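Side-chain contacts in beta2-microglobulin (Anolis carolinensis, PDB 7CPO), which serves as the light chain of the MHC class I molecule, pairing with the heavy chain and probably stabilising it for peptide presentation: residues B[54-57]-B[61-64]; B[79-84]-B[90-95]; B[37-40]-B[45-48]. All blocks are in the same frame, centred on the assembly; numbering follows the deposited sequence.

Interaction 1: B[54-57]-B[61-64]; sequences LSFK and TFER
S55 and E63 face each other as an antiparallel hydrogen-bonded pair, and F56 and F62 follow as the non-hydrogen-bonded pair, their CA atoms 4.1 Å apart. E63 N donates to S55 O at 2.9 Å, and nearer the turn K57 N reaches T61 O at 3.0 Å. On the face carrying F56 and F62 the two rings form an offset edge-to-face pair, the edge of F56 toward the face of F62, centroids 5.9 Å apart and planes at 72°. L54 CB lies over one face of the R64 guanidinium, whose NH1 is held by S52 O, and with CG anti to the backbone N (chi1 175°) the L54 branches swing to F62, CD1 3.7 Å from F62 CD1. On the face carrying S55 and E63, the carboxylate is met by K57, whose chain bends at its last torsion (chi4 -69°) to bring NZ within 2.6 Å of E63 OE2, a salt bridge on the anti side; a second joins NZ to E28. S55 OG lies 2.9 Å from E63 OE1 and makes a weak hydrogen bond to Y29 of the heavy chain. A leucine in place of E63, without the carboxylate, would probably leave the K57 ammonium without this charge partner and more dependent on E28. The hairpin joins strands 49-56 and 62-70 of the immunoglobulin domain; 62-70 continues the sheet to strand 21-30, where Y26 lies against K57 and E63. F10 of the MHC class I heavy chain packs edge-to-face with F56, and S25 of that chain bonds to L54 O.

Interaction 2: B[79-84]-B[90-95]; sequences ACKVEH and PMIYKL
The hairpin of strands 78-83 and 91-94, at the margin of one sheet of the immunoglobulin C1-type domain, is joined by the pairs C80-Y93 and V82-M91. Y93 N donates to C80 O at 2.8 Å, and C80 N returns a bond to Y93 O at a less straight 136°. V82 N and M91 O make a nearly linear bond of 2.9 Å, while M91 N reaches V82 O at 3.1 Å. Between these pairs, I92 CA brings its hydrogen to C80 O, 3.3 Å away. C80 belongs to the disulfide with C25, the link between the two sheets that marks immunoglobulin domains, so the hairpin is tied to the opposite sheet. On that same inward face Y93, its CG beside the backbone N (chi1 -65°), brings the ring obliquely against V82, with CE2 4.1 Å from V82 CG2; the C80 carbonyl oxygen sits at the ring's edge, in its plane. The other face carries aliphatic contacts: I92 CD1 meets K81 CG at 3.7 Å, and the extended K81 chain runs beside P90, CE lying 3.7 Å from P90 CB. P90 also rests against E83 CG, whose carboxylate is bonded through OE1 to N36.

Interaction 3: B[37-40]-B[45-48]; sequences ITLL and PMEN
T38 opens the contact with its methyl group: CG2 stands 4.0 Å from P45 CB and nearly as close to CG of the same ring. Because CG2 is anti to the T38 backbone N, with OG1 on the other branch (chi1 -61°), the methyl meets the proline while the hydroxyl makes a weak hydrogen bond to N36. L39 supplies the one backbone bond between the segments. Its carbonyl oxygen accepts M46 N at 2.9 Å, fairly straight at the hydrogen (165°), with the donor tilted from the carbonyl plane. P45 CA lies 3.3 Å from the same L39 O and directs its hydrogen to it, so two neighbouring residues grip this one acceptor. The L39 side chain meets M46 as well: L39 CB lies 3.7 Å from M46 SD, and M46 CG comes in over the L39 carbonyl group. L40 and P45 form an antiparallel non-hydrogen-bonded pair with CA atoms 4.5 Å apart. The branch CD2 of L40 reaches across to the proline, 4.0 Å from P45 CD and closer still to P45 N, so the ring is touched by both T38 and L40. P45 ends the short edge strand 44-45, which lies beside strand 36-41; 36-41 in turn is bonded to strand 78-83 on its other side. The L39 and M46 side chains pack on the facing sheet, both touching F23 of strand 21-30, with V66 and A68 of strand 62-70 under L39 and V70 under M46.

In the fold
Following the chain from its N terminus, interaction 3 closes first, where the short edge strand 44-45 returns beside strand 36-41. Interaction 1 then closes the turn between strands 49-56 and 62-70 in the other sheet, and interaction 2 closes the last hairpin, of strands 78-83 and 91-94. The three follow in series, none nested or crossed. Interactions 2 and 3 belong to one sheet and meet where 78-83 runs beside 36-41: A79 O and L40 N are 2.8 Å apart, probably hydrogen-bonded. Interaction 1 touches interaction 3 across the sandwich, R64 CG packing on I37 CD1, whereas interactions 1 and 2 do not touch, their centres about 18 Å apart.

Interaction 1: B[54-57]-B[61-64]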
# COMPACT_ATOMS: atom_id res chain seq x y z
N LEU B 54 0.67 -4.04 -7.61
CA LEU B 54 1.50 -4.51 -6.51
C LEU B 54 2.38 -3.38 -5.99
O LEU B 54 3.25 -2.87 -6.70
CB LEU B 54 2.36 -5.69 -6.98
CG LEU B 54 3.37 -6.22 -5.97
CD1 LEU B 54 2.66 -6.94 -4.83
CD2 LEU B 54 4.37 -7.12 -6.67
N SER B 55 2.18 -3.00 -4.74
CA SER B 55 3.02 -2.01 -4.08
C SER B 55 3.56 -2.60 -2.78
O SER B 55 3.22 -3.72 -2.38
CB SER B 55 2.25 -0.72 -3.82
OG SER B 55 1.28 -0.93 -2.80
N PHE B 56 4.43 -1.83 -2.12
CA PHE B 56 5.03 -2.26 -0.86
C PHE B 56 5.20 -1.05 0.05
O PHE B 56 5.00 0.09 -0.36
CB PHE B 56 6.37 -2.98 -1.06
CG PHE B 56 7.37 -2.26 -1.96
CD1 PHE B 56 8.29 -1.38 -1.44
CD2 PHE B 56 7.38 -2.49 -3.33
CE1 PHE B 56 9.22 -0.74 -2.25
CE2 PHE B 56 8.29 -1.85 -4.16
CZ PHE B 56 9.22 -0.97 -3.61
N LYS B 57 5.56 -1.33 1.30
CA LYS B 57 5.76 -0.33 2.33
C LYS B 57 7.24 -0.06 2.50
O LYS B 57 8.10 -0.72 1.90
CB LYS B 57 5.18 -0.78 3.67
CG LYS B 57 3.69 -1.11 3.68
CD LYS B 57 3.24 -1.55 5.08
CE LYS B 57 2.06 -2.50 5.00
NZ LYS B 57 0.83 -1.82 4.53
N THR B 61 7.71 -4.88 2.60
CA THR B 61 6.71 -5.93 2.49
C THR B 61 5.57 -5.46 1.61
O THR B 61 5.20 -4.28 1.59
CB THR B 61 6.18 -6.34 3.86
OG1 THR B 61 5.50 -5.24 4.47
CG2 THR B 61 7.31 -6.84 4.75
N PHE B 62 4.99 -6.41 0.89
CA PHE B 62 4.07 -6.19 -0.21
C PHE B 62 2.62 -6.06 0.25
O PHE B 62 2.26 -6.48 1.35
CB PHE B 62 4.23 -7.33 -1.20
CG PHE B 62 5.56 -7.33 -1.87
CD1 PHE B 62 5.79 -6.52 -2.98
CD2 PHE B 62 6.61 -8.10 -1.38
CE1 PHE B 62 7.02 -6.50 -3.62
CE2 PHE B 62 7.85 -8.09 -2.00
CZ PHE B 62 8.06 -7.28 -3.12
N GLU B 63 1.80 -5.45 -0.61
CA GLU B 63 0.37 -5.28 -0.38
C GLU B 63 -0.38 -5.60 -1.67
O GLU B 63 0.11 -5.35 -2.77
CB GLU B 63 -0.01 -3.85 0.05
CG GLU B 63 1.01 -3.13 0.88
CD GLU B 63 0.73 -1.63 0.97
OE1 GLU B 63 0.38 -1.02 -0.07
OE2 GLU B 63 0.86 -1.07 2.08
N ARG B 64 -1.60 -6.13 -1.51
CA ARG B 64 -2.43 -6.52 -2.64
C ARG B 64 -3.90 -6.50 -2.22
O ARG B 64 -4.26 -7.09 -1.19
CB ARG B 64 -2.05 -7.91 -3.15
CG ARG B 64 -2.94 -8.43 -4.28
CD ARG B 64 -2.54 -7.84 -5.62
NE ARG B 64 -1.30 -8.44 -6.11
CZ ARG B 64 -0.69 -8.07 -7.23
NH1 ARG B 64 -1.21 -7.10 -7.98
NH2 ARG B 64 0.42 -8.68 -7.61

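Interaction 2: B[79-84]-B[90-95]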
# COMPACT_ATOMS: atom_id res chain seq x y z
N ALA B 79 -15.97 -15.35 1.59
CA ALA B 79 -14.68 -15.68 2.18
C ALA B 79 -13.57 -15.44 1.16
O ALA B 79 -13.81 -15.10 -0.00
CB ALA B 79 -14.67 -17.13 2.69
N CYS B 80 -12.34 -15.62 1.63
CA CYS B 80 -11.16 -15.31 0.84
C CYS B 80 -10.13 -16.40 1.06
O CYS B 80 -9.81 -16.73 2.20
CB CYS B 80 -10.60 -13.92 1.22
SG CYS B 80 -8.97 -13.59 0.52
N LYS B 81 -9.62 -16.96 -0.03
CA LYS B 81 -8.61 -18.01 0.03
C LYS B 81 -7.27 -17.42 -0.37
O LYS B 81 -7.10 -16.96 -1.51
CB LYS B 81 -9.00 -19.16 -0.89
CG LYS B 81 -8.06 -20.36 -0.88
CD LYS B 81 -8.48 -21.34 -1.97
CE LYS B 81 -7.34 -22.25 -2.40
NZ LYS B 81 -7.77 -23.20 -3.48
N VAL B 82 -6.32 -17.43 0.56
CA VAL B 82 -4.98 -16.88 0.36
C VAL B 82 -3.98 -18.04 0.32
O VAL B 82 -3.92 -18.85 1.26
CB VAL B 82 -4.60 -15.90 1.49
CG1 VAL B 82 -3.15 -15.42 1.32
CG2 VAL B 82 -5.59 -14.73 1.54
N GLU B 83 -3.20 -18.10 -0.75
CA GLU B 83 -2.10 -19.06 -0.88
C GLU B 83 -0.78 -18.30 -0.98
O GLU B 83 -0.67 -17.32 -1.72
CB GLU B 83 -2.28 -19.94 -2.10
CG GLU B 83 -3.66 -20.53 -2.22
CD GLU B 83 -3.94 -21.02 -3.61
OE1 GLU B 83 -4.77 -20.42 -4.32
OE2 GLU B 83 -3.28 -22.00 -4.01
N HIS B 84 0.23 -18.77 -0.23
CA HIS B 84 1.52 -18.09 -0.18
C HIS B 84 2.59 -19.06 0.28
O HIS B 84 2.31 -20.02 1.00
CB HIS B 84 1.48 -16.87 0.75
CG HIS B 84 2.73 -16.04 0.72
ND1 HIS B 84 3.57 -15.92 1.80
CD2 HIS B 84 3.28 -15.29 -0.27
CE1 HIS B 84 4.59 -15.14 1.48
NE2 HIS B 84 4.43 -14.74 0.24
N PRO B 90 -3.56 -23.76 2.01
CA PRO B 90 -4.30 -22.52 1.77
C PRO B 90 -5.14 -22.13 2.98
O PRO B 90 -5.74 -22.97 3.65
CB PRO B 90 -5.17 -22.86 0.54
CG PRO B 90 -4.39 -23.93 -0.17
CD PRO B 90 -3.71 -24.73 0.91
N MET B 91 -5.18 -20.83 3.26
CA MET B 91 -5.88 -20.30 4.42
C MET B 91 -7.12 -19.53 3.99
O MET B 91 -7.03 -18.62 3.16
CB MET B 91 -4.97 -19.39 5.24
CG MET B 91 -5.36 -19.30 6.68
SD MET B 91 -3.92 -19.38 7.75
CE MET B 91 -3.41 -21.09 7.67
N ILE B 92 -8.27 -19.89 4.57
CA ILE B 92 -9.54 -19.26 4.23
C ILE B 92 -9.89 -18.28 5.34
O ILE B 92 -9.79 -18.61 6.52
CB ILE B 92 -10.65 -20.31 4.04
CG1 ILE B 92 -10.68 -20.79 2.59
CG2 ILE B 92 -12.01 -19.71 4.38
CD1 ILE B 92 -9.52 -21.70 2.22
N TYR B 93 -10.26 -17.07 4.94
CA TYR B 93 -10.67 -16.00 5.85
C TYR B 93 -12.14 -15.74 5.57
O TYR B 93 -12.49 -15.26 4.49
CB TYR B 93 -9.85 -14.74 5.63
CG TYR B 93 -8.40 -14.92 5.98
CD1 TYR B 93 -7.90 -14.46 7.19
CD2 TYR B 93 -7.54 -15.58 5.11
CE1 TYR B 93 -6.56 -14.63 7.52
CE2 TYR B 93 -6.20 -15.77 5.44
CZ TYR B 93 -5.72 -15.30 6.65
OH TYR B 93 -4.39 -15.47 6.98
N LYS B 94 -13.00 -16.08 6.54
CA LYS B 94 -14.43 -15.92 6.41
C LYS B 94 -14.83 -14.52 6.86
O LYS B 94 -14.26 -13.97 7.81
CB LYS B 94 -15.20 -16.97 7.23
CG LYS B 94 -14.68 -18.43 7.13
CD LYS B 94 -15.75 -19.42 6.62
CE LYS B 94 -15.17 -20.82 6.31
NZ LYS B 94 -15.23 -21.19 4.84
N LEU B 95 -15.82 -13.96 6.19
CA LEU B 95 -16.35 -12.65 6.57
C LEU B 95 -17.60 -12.86 7.41
O LEU B 95 -18.50 -13.60 7.01
CB LEU B 95 -16.67 -11.84 5.31
CG LEU B 95 -17.58 -10.63 5.49
CD1 LEU B 95 -16.79 -9.49 6.07
CD2 LEU B 95 -18.17 -10.25 4.16

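Interaction 3: B[37-40]-B[45-48]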
# COMPACT_ATOMS: atom_id res chain seq x y z
N ILE B 37 -4.89 -14.88 -4.32
CA ILE B 37 -6.00 -14.45 -3.48
C ILE B 37 -7.27 -14.65 -4.27
O ILE B 37 -7.44 -14.05 -5.34
CB ILE B 37 -5.85 -12.98 -3.07
CG1 ILE B 37 -4.60 -12.82 -2.20
CG2 ILE B 37 -7.09 -12.51 -2.34
CD1 ILE B 37 -3.95 -11.48 -2.31
N THR B 38 -8.16 -15.51 -3.77
CA THR B 38 -9.38 -15.89 -4.47
C THR B 38 -10.58 -15.54 -3.61
O THR B 38 -10.67 -15.99 -2.46
CB THR B 38 -9.38 -17.38 -4.80
OG1 THR B 38 -8.27 -17.69 -5.65
CG2 THR B 38 -10.66 -17.76 -5.52
N LEU B 39 -11.49 -14.73 -4.16
CA LEU B 39 -12.74 -14.41 -3.50
C LEU B 39 -13.72 -15.56 -3.66
O LEU B 39 -13.95 -16.02 -4.79
CB LEU B 39 -13.36 -13.15 -4.09
CG LEU B 39 -12.80 -11.81 -3.66
CD1 LEU B 39 -11.29 -11.91 -3.45
CD2 LEU B 39 -13.17 -10.78 -4.71
N LEU B 40 -14.30 -16.01 -2.56
CA LEU B 40 -15.24 -17.13 -2.57
C LEU B 40 -16.60 -16.68 -2.09
O LEU B 40 -16.72 -15.93 -1.11
CB LEU B 40 -14.74 -18.27 -1.69
CG LEU B 40 -13.37 -18.82 -2.04
CD1 LEU B 40 -12.89 -19.76 -0.94
CD2 LEU B 40 -13.41 -19.52 -3.39
N PRO B 45 -15.40 -19.78 -6.44
CA PRO B 45 -14.76 -18.51 -6.84
C PRO B 45 -15.74 -17.55 -7.50
O PRO B 45 -16.52 -17.93 -8.37
CB PRO B 45 -13.67 -18.96 -7.83
CG PRO B 45 -13.32 -20.34 -7.37
CD PRO B 45 -14.63 -20.94 -6.90
N MET B 46 -15.70 -16.29 -7.07
CA MET B 46 -16.56 -15.26 -7.63
C MET B 46 -16.11 -14.90 -9.04
O MET B 46 -14.95 -15.10 -9.42
CB MET B 46 -16.56 -14.01 -6.75
CG MET B 46 -16.94 -14.27 -5.29
SD MET B 46 -17.04 -12.80 -4.25
CE MET B 46 -18.47 -11.97 -4.93
N GLU B 47 -17.04 -14.39 -9.85
CA GLU B 47 -16.64 -13.87 -11.15
C GLU B 47 -16.42 -12.36 -11.04
O GLU B 47 -16.70 -11.74 -10.01
CB GLU B 47 -17.69 -14.20 -12.22
CG GLU B 47 -17.97 -15.70 -12.50
CD GLU B 47 -19.46 -15.96 -12.74
OE1 GLU B 47 -20.11 -15.09 -13.37
OE2 GLU B 47 -19.99 -17.02 -12.33
N ASN B 48 -15.90 -11.75 -12.10
CA ASN B 48 -15.83 -10.29 -12.22
C ASN B 48 -15.00 -9.67 -11.11
O ASN B 48 -15.37 -8.68 -10.48
CB ASN B 48 -17.24 -9.71 -12.23
CG ASN B 48 -17.97 -9.98 -13.52
OD1 ASN B 48 -19.14 -9.71 -13.64
ND2 ASN B 48 -17.25 -10.53 -14.50